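Local coordinates for protein prolyl 4-hydroxylase (Paramecium bursaria Chlorella virus 1, PDB 5C5T) that probably hydroxylates prolyl residues in collagen-like chains as a 2-oxoglutarate-dependent dioxygenase, here with zinc at the metal site where iron would be expected, at residues 83-88 with 127-132; 138-143 with 205-210; 159-164 with 218-223. All blocks are in the same frame, centred on the assembly; numbering follows the deposited sequence.

Contact 1 of 3, residues 83-88 with 127-132. With AKG (2-oxoglutaric acid), chain C.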
loop_
_atom_site.group_PDB
_atom_site.type_symbol
_atom_site.label_atom_id
_atom_site.label_comp_id
_atom_site.label_asym_id
_atom_site.label_seq_id
_atom_site.Cartn_x
_atom_site.Cartn_y
_atom_site.Cartn_z
ATOM N N ARG A 83 7.058 -0.247 13.161
ATOM C CA ARG A 83 6.340 -1.339 12.529
ATOM C C ARG A 83 6.390 -2.605 13.362
ATOM O O ARG A 83 7.455 -3.058 13.808
ATOM C CB ARG A 83 6.901 -1.615 11.145
ATOM C CG ARG A 83 6.065 -2.605 10.345
ATOM C CD ARG A 83 6.712 -2.888 9.007
ATOM N NE ARG A 83 8.023 -3.531 9.163
ATOM C CZ ARG A 83 8.905 -3.685 8.174
ATOM N NH1 ARG A 83 8.616 -3.224 6.960
ATOM N NH2 ARG A 83 10.076 -4.289 8.399
ATOM N N ASN A 84 5.209 -3.174 13.543
ATOM C CA ASN A 84 5.005 -4.353 14.350
ATOM C C ASN A 84 4.067 -5.232 13.541
ATOM O O ASN A 84 2.852 -5.151 13.711
ATOM C CB ASN A 84 4.397 -3.969 15.712
ATOM C CG ASN A 84 4.175 -5.152 16.618
ATOM O OD1 ASN A 84 4.846 -6.175 16.496
ATOM N ND2 ASN A 84 3.226 -5.015 17.550
ATOM N N SER A 85 4.652 -5.999 12.615
ATOM C CA SER A 85 3.946 -6.874 11.660
ATOM C C SER A 85 4.949 -7.916 11.136
ATOM O O SER A 85 6.151 -7.828 11.414
ATOM C CB SER A 85 3.345 -6.097 10.488
ATOM O OG SER A 85 4.367 -5.502 9.710
ATOM N N GLU A 86 4.428 -8.908 10.424
ATOM C CA GLU A 86 5.223 -9.937 9.729
ATOM C C GLU A 86 5.120 -9.617 8.248
ATOM O O GLU A 86 4.096 -9.090 7.832
ATOM C CB GLU A 86 4.656 -11.323 10.024
ATOM C CG GLU A 86 4.802 -11.742 11.464
ATOM C CD GLU A 86 3.840 -11.023 12.385
ATOM O OE1 GLU A 86 2.596 -11.030 12.123
ATOM O OE2 GLU A 86 4.347 -10.448 13.379
ATOM N N GLN A 87 6.183 -9.866 7.482
ATOM C CA GLN A 87 6.193 -9.585 6.045
ATOM C C GLN A 87 6.844 -10.662 5.183
ATOM O O GLN A 87 7.755 -11.367 5.610
ATOM C CB GLN A 87 6.913 -8.276 5.754
ATOM C CG GLN A 87 6.385 -7.077 6.530
ATOM C CD GLN A 87 7.330 -6.713 7.633
ATOM O OE1 GLN A 87 8.533 -6.598 7.405
ATOM N NE2 GLN A 87 6.807 -6.562 8.841
ATOM N N THR A 88 6.402 -10.764 3.936
ATOM C CA THR A 88 7.154 -11.504 2.942
ATOM C C THR A 88 7.124 -10.788 1.595
ATOM O O THR A 88 6.297 -9.884 1.381
ATOM C CB THR A 88 6.637 -12.958 2.825
ATOM O OG1 THR A 88 7.517 -13.718 2.006
ATOM C CG2 THR A 88 5.190 -13.033 2.275
ATOM N N ALA A 127 1.976 -8.259 4.029
ATOM C CA ALA A 127 2.194 -8.108 5.442
ATOM C C ALA A 127 0.969 -8.515 6.234
ATOM O O ALA A 127 -0.155 -8.344 5.769
ATOM C CB ALA A 127 2.541 -6.622 5.792
ATOM N N ARG A 128 1.210 -8.972 7.460
ATOM C CA ARG A 128 0.148 -9.452 8.346
ATOM C C ARG A 128 0.269 -8.846 9.729
ATOM O O ARG A 128 1.368 -8.704 10.272
ATOM C CB ARG A 128 0.191 -10.982 8.464
ATOM C CG ARG A 128 -0.837 -11.566 9.488
ATOM C CD ARG A 128 -1.032 -13.067 9.231
ATOM N NE ARG A 128 -2.048 -13.684 10.101
ATOM C CZ ARG A 128 -1.762 -14.211 11.284
ATOM N NH1 ARG A 128 -0.522 -14.151 11.756
ATOM N NH2 ARG A 128 -2.724 -14.773 12.010
ATOM N N TYR A 129 -0.894 -8.490 10.272
ATOM C CA TYR A 129 -1.065 -7.977 11.610
ATOM C C TYR A 129 -1.953 -8.912 12.449
ATOM O O TYR A 129 -3.115 -9.163 12.088
ATOM C CB TYR A 129 -1.736 -6.616 11.597
ATOM C CG TYR A 129 -1.078 -5.533 10.810
ATOM C CD1 TYR A 129 -0.165 -4.684 11.377
ATOM C CD2 TYR A 129 -1.391 -5.353 9.474
ATOM C CE1 TYR A 129 0.425 -3.655 10.641
ATOM C CE2 TYR A 129 -0.824 -4.323 8.735
ATOM C CZ TYR A 129 0.085 -3.491 9.331
ATOM O OH TYR A 129 0.651 -2.485 8.605
ATOM N N LYS A 130 -1.387 -9.404 13.547
ATOM C CA LYS A 130 -2.140 -10.058 14.595
ATOM C C LYS A 130 -2.741 -9.065 15.583
ATOM O O LYS A 130 -2.366 -7.889 15.632
ATOM C CB LYS A 130 -1.215 -11.010 15.344
ATOM C CG LYS A 130 -0.721 -12.130 14.527
ATOM C CD LYS A 130 0.209 -13.026 15.352
ATOM C CE LYS A 130 -0.566 -13.791 16.429
ATOM N NZ LYS A 130 0.229 -14.038 17.675
ATOM N N PRO A 131 -3.701 -9.520 16.399
ATOM C CA PRO A 131 -4.180 -8.586 17.411
ATOM C C PRO A 131 -3.029 -7.930 18.217
ATOM O O PRO A 131 -2.096 -8.591 18.640
ATOM C CB PRO A 131 -5.052 -9.493 18.286
ATOM C CG PRO A 131 -5.646 -10.397 17.318
ATOM C CD PRO A 131 -4.437 -10.794 16.482
ATOM N N GLY A 132 -3.083 -6.622 18.379
ATOM C CA GLY A 132 -2.059 -5.893 19.081
ATOM C C GLY A 132 -1.032 -5.276 18.143
ATOM O O GLY A 132 -0.220 -4.439 18.581
HETATM C C1 AKG C . 2.845 0.237 4.908
HETATM O O1 AKG C . 3.044 -1.016 4.872
HETATM O O2 AKG C . 3.761 1.005 4.512
HETATM C C2 AKG C . 1.587 0.781 5.526
HETATM O O5 AKG C . 1.564 1.948 5.807
HETATM C C3 AKG C . 0.394 -0.153 5.792
HETATM C C4 AKG C . -0.808 0.592 6.311
HETATM C C5 AKG C . -1.831 -0.327 6.926
HETATM O O3 AKG C . -1.480 -1.445 7.396
HETATM O O4 AKG C . -3.048 0.033 6.944
HETATM O O HOH W 1 3.211 -3.830 7.866
#

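Contact 2 of 3, residues 138-143 with 205-210. With ZN (zinc ion), chain D; AKG (2-oxoglutaric acid), chain C.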
loop_
_atom_site.group_PDB
_atom_site.type_symbol
_atom_site.label_atom_id
_atom_site.label_comp_id
_atom_site.label_asym_id
_atom_site.label_seq_id
_atom_site.Cartn_x
_atom_site.Cartn_y
_atom_site.Cartn_z
ATOM N N HIS A 138 3.979 7.206 9.534
ATOM C CA HIS A 138 5.204 7.367 8.782
ATOM C C HIS A 138 4.855 7.851 7.371
ATOM O O HIS A 138 3.678 7.908 6.966
ATOM C CB HIS A 138 5.942 6.027 8.714
ATOM C CG HIS A 138 5.132 4.968 8.054
ATOM N ND1 HIS A 138 4.115 4.275 8.680
ATOM C CD2 HIS A 138 5.184 4.507 6.793
ATOM C CE1 HIS A 138 3.545 3.467 7.807
ATOM N NE2 HIS A 138 4.172 3.592 6.649
ATOM N N TYR A 139 5.897 8.185 6.617
ATOM C CA TYR A 139 5.797 8.328 5.149
ATOM C C TYR A 139 6.422 7.113 4.447
ATOM O O TYR A 139 7.338 6.500 4.965
ATOM C CB TYR A 139 6.519 9.579 4.676
ATOM C CG TYR A 139 6.217 10.816 5.505
ATOM C CD1 TYR A 139 5.028 11.509 5.332
ATOM C CD2 TYR A 139 7.142 11.320 6.421
ATOM C CE1 TYR A 139 4.766 12.627 6.011
ATOM C CE2 TYR A 139 6.856 12.458 7.148
ATOM C CZ TYR A 139 5.662 13.094 6.933
ATOM O OH TYR A 139 5.336 14.239 7.609
ATOM N N ASP A 140 5.965 6.804 3.247
ATOM C CA ASP A 140 6.501 5.635 2.525
ATOM C C ASP A 140 7.759 5.962 1.705
ATOM O O ASP A 140 8.349 5.078 1.105
ATOM C CB ASP A 140 5.421 5.017 1.619
ATOM C CG ASP A 140 4.444 4.102 2.376
ATOM O OD1 ASP A 140 4.622 3.885 3.598
ATOM O OD2 ASP A 140 3.498 3.573 1.723
ATOM N N GLY A 141 8.188 7.211 1.734
ATOM C CA GLY A 141 9.416 7.597 1.072
ATOM C C GLY A 141 10.346 8.292 2.037
ATOM O O GLY A 141 10.032 8.498 3.210
ATOM N N ASP A 142 11.495 8.691 1.500
ATOM C CA ASP A 142 12.534 9.404 2.201
ATOM C C ASP A 142 12.275 10.916 2.313
ATOM O O ASP A 142 12.115 11.621 1.298
ATOM C CB ASP A 142 13.850 9.149 1.468
ATOM C CG ASP A 142 14.609 7.966 2.010
ATOM O OD1 ASP A 142 13.993 6.914 2.301
ATOM O OD2 ASP A 142 15.847 8.117 2.138
ATOM N N ASP A 143 12.235 11.450 3.535
ATOM C CA ASP A 143 12.074 12.888 3.674
ATOM C C ASP A 143 13.347 13.629 3.233
ATOM O O ASP A 143 14.420 13.479 3.816
ATOM C CB ASP A 143 11.697 13.273 5.117
ATOM C CG ASP A 143 11.226 14.716 5.250
ATOM O OD1 ASP A 143 11.019 15.407 4.228
ATOM O OD2 ASP A 143 11.042 15.170 6.401
ATOM N N THR A 205 0.248 12.821 3.094
ATOM C CA THR A 205 -0.088 11.397 3.147
ATOM C C THR A 205 0.730 10.639 4.152
ATOM O O THR A 205 0.885 9.432 4.023
ATOM C CB THR A 205 0.052 10.740 1.747
ATOM O OG1 THR A 205 1.372 10.969 1.237
ATOM C CG2 THR A 205 -0.948 11.314 0.806
ATOM N N LEU A 206 1.135 11.352 5.218
ATOM C CA LEU A 206 1.463 10.696 6.500
ATOM C C LEU A 206 0.363 9.675 6.801
ATOM O O LEU A 206 -0.800 9.981 6.733
ATOM C CB LEU A 206 1.565 11.729 7.619
ATOM C CG LEU A 206 1.860 11.276 9.055
ATOM C CD1 LEU A 206 3.309 10.826 9.108
ATOM C CD2 LEU A 206 1.586 12.426 10.044
ATOM N N HIS A 207 0.753 8.453 7.081
ATOM C CA HIS A 207 -0.280 7.433 7.350
ATOM C C HIS A 207 0.196 6.380 8.352
ATOM O O HIS A 207 1.401 6.271 8.648
ATOM C CB HIS A 207 -0.709 6.793 6.004
ATOM C CG HIS A 207 0.404 6.059 5.333
ATOM N ND1 HIS A 207 1.427 6.725 4.688
ATOM C CD2 HIS A 207 0.729 4.747 5.297
ATOM C CE1 HIS A 207 2.303 5.841 4.233
ATOM N NE2 HIS A 207 1.921 4.639 4.627
ATOM N N ALA A 208 -0.764 5.602 8.849
ATOM C CA ALA A 208 -0.504 4.561 9.833
ATOM C C ALA A 208 -1.459 3.413 9.640
ATOM O O ALA A 208 -2.542 3.591 9.088
ATOM C CB ALA A 208 -0.664 5.121 11.227
ATOM N N GLY A 209 -1.048 2.227 10.056
ATOM C CA GLY A 209 -1.995 1.144 10.228
ATOM C C GLY A 209 -2.321 1.077 11.717
ATOM O O GLY A 209 -1.440 0.835 12.526
ATOM N N LEU A 210 -3.580 1.302 12.077
ATOM C CA LEU A 210 -3.978 1.330 13.477
ATOM C C LEU A 210 -4.029 -0.064 14.097
ATOM O O LEU A 210 -4.084 -1.094 13.415
ATOM C CB LEU A 210 -5.344 2.026 13.604
ATOM C CG LEU A 210 -5.417 3.482 13.124
ATOM C CD1 LEU A 210 -6.750 4.089 13.481
ATOM C CD2 LEU A 210 -4.287 4.324 13.711
HETATM ZN ZN ZN D . 3.272 3.042 4.836
HETATM C C1 AKG C . 2.845 0.237 4.908
HETATM O O1 AKG C . 3.044 -1.016 4.872
HETATM O O2 AKG C . 3.761 1.005 4.512
HETATM C C2 AKG C . 1.587 0.781 5.526
HETATM O O5 AKG C . 1.564 1.948 5.807
HETATM C C3 AKG C . 0.394 -0.153 5.792
HETATM C C4 AKG C . -0.808 0.592 6.311
HETATM C C5 AKG C . -1.831 -0.327 6.926
HETATM O O3 AKG C . -1.480 -1.445 7.396
HETATM O O4 AKG C . -3.048 0.033 6.944
HETATM O O HOH W 2 3.592 8.601 2.493
#

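Contact 3 of 3, residues 159-164 with 218-223. With AKG (2-oxoglutaric acid), chain C.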
loop_
_atom_site.group_PDB
_atom_site.type_symbol
_atom_site.label_atom_id
_atom_site.label_comp_id
_atom_site.label_asym_id
_atom_site.label_seq_id
_atom_site.Cartn_x
_atom_site.Cartn_y
_atom_site.Cartn_z
ATOM N N VAL A 159 -3.537 -3.245 -1.263
ATOM C CA VAL A 159 -4.772 -4.042 -1.326
ATOM C C VAL A 159 -5.025 -4.717 -0.008
ATOM O O VAL A 159 -4.115 -5.351 0.537
ATOM C CB VAL A 159 -4.711 -5.126 -2.433
ATOM C CG1 VAL A 159 -6.099 -5.731 -2.627
ATOM C CG2 VAL A 159 -4.178 -4.602 -3.681
ATOM N N TYR A 160 -6.244 -4.592 0.530
ATOM C CA TYR A 160 -6.633 -5.384 1.729
ATOM C C TYR A 160 -6.980 -6.799 1.297
ATOM O O TYR A 160 -7.924 -6.994 0.515
ATOM C CB TYR A 160 -7.841 -4.761 2.464
ATOM C CG TYR A 160 -7.621 -3.326 2.939
ATOM C CD1 TYR A 160 -6.750 -3.046 3.937
ATOM C CD2 TYR A 160 -8.307 -2.275 2.347
ATOM C CE1 TYR A 160 -6.534 -1.723 4.369
ATOM C CE2 TYR A 160 -8.092 -0.955 2.751
ATOM C CZ TYR A 160 -7.203 -0.699 3.768
ATOM O OH TYR A 160 -7.019 0.615 4.192
ATOM N N LEU A 161 -6.190 -7.776 1.745
ATOM C CA LEU A 161 -6.475 -9.173 1.424
ATOM C C LEU A 161 -7.390 -9.802 2.456
ATOM O O LEU A 161 -8.171 -10.684 2.105
ATOM C CB LEU A 161 -5.189 -9.987 1.324
ATOM C CG LEU A 161 -4.132 -9.434 0.357
ATOM C CD1 LEU A 161 -3.000 -10.463 0.219
ATOM C CD2 LEU A 161 -4.640 -9.082 -0.991
ATOM N N LYS A 162 -7.266 -9.374 3.706
ATOM C CA LYS A 162 -8.096 -9.862 4.791
ATOM C C LYS A 162 -8.319 -8.737 5.809
ATOM O O LYS A 162 -7.368 -8.045 6.229
ATOM C CB LYS A 162 -7.467 -11.078 5.468
ATOM C CG LYS A 162 -8.384 -11.703 6.554
ATOM C CD LYS A 162 -7.898 -13.094 6.995
ATOM C CE LYS A 162 -8.948 -13.765 7.892
ATOM N NZ LYS A 162 -8.592 -15.187 8.159
ATOM N N ALA A 163 -9.578 -8.516 6.164
ATOM C CA ALA A 163 -9.951 -7.486 7.138
ATOM C C ALA A 163 -10.180 -8.053 8.547
ATOM O O ALA A 163 -10.543 -9.235 8.676
ATOM C CB ALA A 163 -11.198 -6.786 6.663
ATOM N N PRO A 164 -9.989 -7.216 9.585
ATOM C CA PRO A 164 -10.312 -7.550 10.984
ATOM C C PRO A 164 -11.756 -7.911 11.126
ATOM O O PRO A 164 -12.574 -7.603 10.249
ATOM C CB PRO A 164 -9.998 -6.270 11.741
ATOM C CG PRO A 164 -8.950 -5.589 10.934
ATOM C CD PRO A 164 -9.321 -5.905 9.501
ATOM N N ILE A 218 -4.439 -8.576 6.679
ATOM C CA ILE A 218 -3.400 -8.906 5.702
ATOM C C ILE A 218 -3.535 -7.928 4.520
ATOM O O ILE A 218 -4.645 -7.766 3.983
ATOM C CB ILE A 218 -3.477 -10.377 5.249
ATOM C CG1 ILE A 218 -3.559 -11.301 6.463
ATOM C CG2 ILE A 218 -2.292 -10.681 4.350
ATOM C CD1 ILE A 218 -3.625 -12.761 6.113
ATOM N N ILE A 219 -2.408 -7.302 4.142
ATOM C CA ILE A 219 -2.329 -6.402 3.010
ATOM C C ILE A 219 -1.255 -6.836 1.997
ATOM O O ILE A 219 -0.291 -7.565 2.319
ATOM C CB ILE A 219 -2.047 -4.976 3.517
ATOM C CG1 ILE A 219 -0.703 -4.919 4.215
ATOM C CG2 ILE A 219 -3.206 -4.530 4.400
ATOM C CD1 ILE A 219 -0.301 -3.519 4.642
ATOM N N ALA A 220 -1.420 -6.365 0.765
ATOM C CA ALA A 220 -0.406 -6.387 -0.292
ATOM C C ALA A 220 -0.028 -4.958 -0.704
ATOM O O ALA A 220 -0.892 -4.126 -0.988
ATOM C CB ALA A 220 -0.894 -7.179 -1.471
ATOM N N ASN A 221 1.269 -4.654 -0.586
ATOM C CA ASN A 221 1.815 -3.334 -0.949
ATOM C C ASN A 221 2.535 -3.369 -2.252
ATOM O O ASN A 221 3.536 -4.085 -2.413
ATOM C CB ASN A 221 2.806 -2.829 0.121
ATOM C CG ASN A 221 2.133 -2.345 1.361
ATOM O OD1 ASN A 221 1.267 -1.499 1.316
ATOM N ND2 ASN A 221 2.590 -2.844 2.511
ATOM N N GLN A 222 2.027 -2.591 -3.198
ATOM C CA GLN A 222 2.719 -2.347 -4.496
ATOM C C GLN A 222 3.267 -0.917 -4.499
ATOM O O GLN A 222 2.520 0.026 -4.653
ATOM C CB GLN A 222 1.785 -2.564 -5.676
ATOM C CG GLN A 222 2.423 -2.214 -7.021
ATOM C CD GLN A 222 3.620 -3.098 -7.370
ATOM O OE1 GLN A 222 3.458 -4.212 -7.867
ATOM N NE2 GLN A 222 4.814 -2.638 -7.042
ATOM N N TRP A 223 4.563 -0.767 -4.301
ATOM C CA TRP A 223 5.190 0.548 -4.343
ATOM C C TRP A 223 5.660 0.844 -5.780
ATOM O O TRP A 223 6.057 -0.032 -6.524
ATOM C CB TRP A 223 6.339 0.681 -3.280
ATOM C CG TRP A 223 5.817 0.790 -1.860
ATOM C CD1 TRP A 223 5.089 1.829 -1.355
ATOM C CD2 TRP A 223 5.954 -0.160 -0.785
ATOM N NE1 TRP A 223 4.764 1.582 -0.049
ATOM C CE2 TRP A 223 5.282 0.371 0.328
ATOM C CE3 TRP A 223 6.566 -1.421 -0.660
ATOM C CZ2 TRP A 223 5.189 -0.311 1.569
ATOM C CZ3 TRP A 223 6.495 -2.091 0.575
ATOM C CH2 TRP A 223 5.792 -1.538 1.676
HETATM C C1 AKG C . 2.845 0.237 4.908
HETATM O O1 AKG C . 3.044 -1.016 4.872
HETATM O O2 AKG C . 3.761 1.005 4.512
HETATM C C2 AKG C . 1.587 0.781 5.526
HETATM O O5 AKG C . 1.564 1.948 5.807
HETATM C C3 AKG C . 0.394 -0.153 5.792
HETATM C C4 AKG C . -0.808 0.592 6.311
HETATM C C5 AKG C . -1.831 -0.327 6.926
HETATM O O3 AKG C . -1.480 -1.445 7.396
HETATM O O4 AKG C . -3.048 0.033 6.944
#

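Contact 1 of 3, residues 83-88 with 127-132
Strands 86-88 and 127-129 run antiparallel, their axes 4.7 Å apart at closest approach and their directions 164° apart, with Glu-86 and Arg-128 forming a hydrogen-bonded pair next to the non-hydrogen-bonded pair of Gln-87 and Ala-127. Glu-86 N donates to Arg-128 O at 3.1 Å, and Arg-128 N donates back to Glu-86 O at 2.9 Å. Just ahead of the strand, Ser-85 lays its CB over one face of the Tyr-129 ring, 4.2 Å from the centroid, in a CH-pi contact. A chi1 of 64° puts Ser-85 OG between its own backbone N and carbonyl carbon, where it accepts from Gln-87 NE2 at 2.8 Å. The same hydroxyl shares a water with Tyr-129 OH, which thus lies between one bound water and 2-oxoglutarate. Tyr-129 OH is 2.7 Å from 2-oxoglutarate O3, a bond that would be weak, its proton going perhaps to this carboxylate, perhaps to the water. On the sheet face that carries Glu-86 and Arg-128, Glu-86 OE1 stops 4.4 Å from Arg-128 NH1, too far for a salt bridge. Each charge has a firmer partner, Gln-133 for Glu-86 OE2 and Glu-216 for Arg-128 NE. Strand 86-89 is an edge strand of the larger sheet, next to 120-129, while strand 83-84 pairs with 134-138 in the smaller one, and the chain passes between the sheets at Ser-85.

Contact 2 of 3, residues 138-143 with 205-210
Thr-205 O takes two donors: His-207 ND1 at 2.8 Å, lying close to the imidazole plane, and a water that in turn accepts from Asp-140 N across the contact. The ND1 bond, with the zinc at NE2, helps to hold the rotation of a ring belonging to the two-histidine, one-carboxylate facial triad, the His-X-Asp...His motif of 2-oxoglutarate oxygenases. His-138 NE2 and His-207 NE2 each bind zinc at 2.1 Å, and Asp-140 OD1 does so at 2.0 Å. 2-Oxoglutarate chelates the metal through carboxylate O2 at 2.1 Å and keto O5 at 2.2 Å, making five donor atoms in all. His-138 and His-207 form an antiparallel hydrogen-bonded backbone pair, each N donating to the other's O, and both imidazoles rise from the same face of the sheet. Their chi1 values, 60° and 64°, tuck CG between backbone N and carbonyl carbon in both, which brings the two NE2 atoms to one metal with the ring planes 61° apart. Outside the segments, Tyr-136 O receives His-138 ND1, while Thr-156 and Trp-223 hold Asp-140 OD2, the oxygen that leaves the metal to OD1. Such a second shell would be expected to keep the carboxylate monodentate. Away from the metal, Leu-206 CD1 sits over a face of the Tyr-139 ring, 4.1 Å from its centroid. At the cosubstrate's other end, Gly-209 CA lies 3.6 Å from C5 of 2-oxoglutarate.

Contact 3 of 3, residues 159-164 with 218-223
A chi1 of -54° in Leu-161 sets CG anti to the carbonyl carbon, and -50° in Ile-218 leaves its CG2 anti to the backbone N, where Leu-161 CD1 meets it at 4.2 Å, the two side chains crossing at about a right angle. The strands that carry them are antiparallel but out of step. Ile-218 O is gripped twice, by Leu-161 N at 2.7 Å and by Lys-162 N at 3.1 Å, so two residues face one. Regular pairing lies before the irregularity, where Val-159 N reaches Ala-220 O at 2.8 Å and Ala-220 N answers to Val-159 O. Leu-161 packs against helix 47-59, and the extended Lys-162 carries NZ away to a salt bridge with Glu-216. Tyr-160 and Ile-219 occupy the sheet face turned to the cosubstrate, Tyr-160 CD1 against Ile-219 CG2 at 3.9 Å. Tyr-160 OH bonds Thr-172 OG1, itself a partner of 2-oxoglutarate, acting from the second shell. A chi1 of 63° turns CG1 of Ile-219 so that CD1 lies 3.6 Å from C3 of 2-oxoglutarate. Asn-221 ND2 makes a weak bond of 3.0 Å to 2-oxoglutarate O1 and also bonds Gln-125 OE1, which positions the amide; Trp-223 presents its ring edge to O2. A classic beta bulge thus borders a strand that lines the 2-oxoglutarate pocket, in the double-stranded beta-helix core of this oxygenase family.

From the N terminus, contact 1 comes first, closing a loop that carries helix 96-109 between strand 86-89 and strand 120-129. It is complete before the others open. Contact 2 closes a loop of 61 residues and contact 3 one of 53, both without helix; the two overlap and cross, since 138-143 precedes 159-164 and their partners 205-210 and 218-223 follow in the same order. Contacts 1 and 3 adjoin in the larger sheet, where Ala-127 N probably bonds Ile-219 O, so strand 120-129 meets 217-225. Contact 2 joins strands 134-138 and 207-209 of the smaller sheet, and its carboxylate ties it to contact 3. All three touch 2-oxoglutarate, which lies between the two sheets.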